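Local coordinates for hydrolase family protein (Deinococcus radiodurans R1, PDB 3CNH) that is predicted to be a hydrolase of the haloacid dehalogenase-like superfamily, probably a phosphatase, at residues 49-53 with 134-140. Residues are numbered along the deposited sequence; the frame is centred on the assembly and turned at random.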
loop_
_atom_site.group_PDB
_atom_site.type_symbol
_atom_site.label_atom_id
_atom_site.label_comp_id
_atom_site.label_asym_id
_atom_site.label_seq_id
_atom_site.Cartn_x
_atom_site.Cartn_y
_atom_site.Cartn_z
ATOM N N GLU A 49 -14.272 -3.846 0.713
ATOM C CA GLU A 49 -14.998 -2.596 0.834
ATOM C C GLU A 49 -14.291 -1.637 1.778
ATOM O O GLU A 49 -14.328 -0.424 1.598
ATOM C CB GLU A 49 -16.443 -2.825 1.214
ATOM C CG GLU A 49 -17.284 -3.433 0.081
ATOM C CD GLU A 49 -17.533 -2.484 -1.064
ATOM O OE1 GLU A 49 -16.575 -2.117 -1.794
ATOM O OE2 GLU A 49 -18.671 -2.086 -1.232
ATOM N N LEU A 50 -13.583 -2.191 2.748
ATOM C CA LEU A 50 -12.787 -1.353 3.657
ATOM C C LEU A 50 -11.624 -0.742 2.851
ATOM O O LEU A 50 -11.299 0.427 2.928
ATOM C CB LEU A 50 -12.229 -2.201 4.810
ATOM C CG LEU A 50 -11.391 -1.376 5.810
ATOM C CD1 LEU A 50 -12.181 -0.295 6.479
ATOM C CD2 LEU A 50 -10.742 -2.316 6.805
ATOM N N GLU A 51 -10.971 -1.602 2.107
ATOM C CA GLU A 51 -9.839 -1.229 1.246
ATOM C C GLU A 51 -10.221 -0.124 0.235
ATOM O O GLU A 51 -9.415 0.758 -0.113
ATOM C CB GLU A 51 -9.342 -2.518 0.550
ATOM C CG GLU A 51 -8.123 -2.423 -0.338
ATOM C CD GLU A 51 -7.779 -3.782 -0.952
ATOM O OE1 GLU A 51 -8.511 -4.792 -0.705
ATOM O OE2 GLU A 51 -6.774 -3.837 -1.685
ATOM N N LEU A 52 -11.455 -0.177 -0.228
ATOM C CA LEU A 52 -11.978 0.773 -1.224
ATOM C C LEU A 52 -12.617 2.017 -0.618
ATOM O O LEU A 52 -13.131 2.882 -1.312
ATOM C CB LEU A 52 -12.997 0.077 -2.159
ATOM C CG LEU A 52 -12.349 -0.957 -3.105
ATOM C CD1 LEU A 52 -13.334 -1.895 -3.764
ATOM C CD2 LEU A 52 -11.543 -0.194 -4.193
ATOM N N GLY A 53 -12.599 2.071 0.709
ATOM C CA GLY A 53 -13.126 3.209 1.449
ATOM C C GLY A 53 -14.627 3.381 1.444
ATOM O O GLY A 53 -15.142 4.474 1.672
ATOM N N SER A 134 -6.239 3.379 -2.528
ATOM C CA SER A 134 -7.527 2.747 -2.865
ATOM C C SER A 134 -8.723 3.280 -2.100
ATOM O O SER A 134 -9.806 3.432 -2.646
ATOM C CB SER A 134 -7.466 1.226 -2.654
ATOM O OG SER A 134 -7.085 0.919 -1.317
ATOM N N SER A 135 -8.507 3.520 -0.822
ATOM C CA SER A 135 -9.596 3.944 0.095
ATOM C C SER A 135 -10.024 5.375 -0.159
ATOM O O SER A 135 -11.105 5.792 0.230
ATOM C CB SER A 135 -9.223 3.683 1.544
ATOM O OG SER A 135 -7.993 4.305 1.889
ATOM N N ALA A 136 -9.157 6.128 -0.820
ATOM C CA ALA A 136 -9.504 7.491 -1.218
ATOM C C ALA A 136 -10.188 7.555 -2.583
ATOM O O ALA A 136 -11.057 8.376 -2.808
ATOM C CB ALA A 136 -8.238 8.380 -1.227
ATOM N N LEU A 137 -9.747 6.681 -3.491
ATOM C CA LEU A 137 -10.135 6.729 -4.903
ATOM C C LEU A 137 -11.230 5.782 -5.321
ATOM O O LEU A 137 -11.833 5.947 -6.382
ATOM C CB LEU A 137 -8.910 6.491 -5.781
ATOM C CG LEU A 137 -7.873 7.620 -5.624
ATOM C CD1 LEU A 137 -6.586 7.299 -6.409
ATOM C CD2 LEU A 137 -8.390 9.000 -6.030
ATOM N N GLY A 138 -11.483 4.775 -4.498
ATOM C CA GLY A 138 -12.580 3.838 -4.809
ATOM C C GLY A 138 -12.308 2.789 -5.877
ATOM O O GLY A 138 -13.222 2.108 -6.348
ATOM N N VAL A 139 -11.041 2.649 -6.209
ATOM C CA VAL A 139 -10.530 1.591 -7.118
ATOM C C VAL A 139 -9.228 1.103 -6.505
ATOM O O VAL A 139 -8.631 1.792 -5.687
ATOM C CB VAL A 139 -10.335 2.026 -8.614
ATOM C CG1 VAL A 139 -11.703 2.101 -9.327
ATOM C CG2 VAL A 139 -9.624 3.339 -8.657
HETATM N N MSE A 140 -8.814 -0.096 -6.885
HETATM C CA MSE A 140 -7.631 -0.737 -6.303
HETATM C C MSE A 140 -6.768 -1.409 -7.369
HETATM O O MSE A 140 -7.250 -1.842 -8.406
HETATM C CB MSE A 140 -8.052 -1.795 -5.259
HETATM C CG MSE A 140 -8.659 -2.962 -5.919
HETATM SE SE MSE A 140 -9.054 -4.415 -4.634
HETATM C CE MSE A 140 -10.317 -3.604 -3.884
HETATM O O HOH W 1 -13.739 5.669 -1.638
#
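Ser134 OG takes part in two hydrogen bonds: it donates to the carbonyl O of Glu51 at 2.6 Å and is also bonded to the backbone N of Glu110. The hydroxyl sits above the carbonyl plane, 36° out of it, and gets there because OG lies between its own backbone N and carbonyl carbon (chi1 56°). A small hydroxyl suits this buried site, and an alanine here would probably leave the Glu51 carbonyl without that donor. Helix 36-51 closes in a Schellman motif at Gly53, whose CA makes a 3.5 Å CH-O contact with Ser135 O; a CB would collide with that oxygen, and the positive phi likewise favours glycine. One water bridges Leu52 O and Ser135 O. Beyond the backbone contact, the selenomethionine Met140 bends at chi3 (71°), bringing CE tightly to Leu52 CG, at 3.4 Å, while the side chain crosses that of Glu51 at about a right angle, its SE 3.8 Å from Glu51 OE2. Leu52 CD2 packs on the backbone between Gly138 and Val139. The contact thus joins the C-terminal end of helix 36-51 to the short helix 134-137, which directly follows edge strand 131-133 of the parallel sheet, with Leu137 and Val139 packing on helix 144-154.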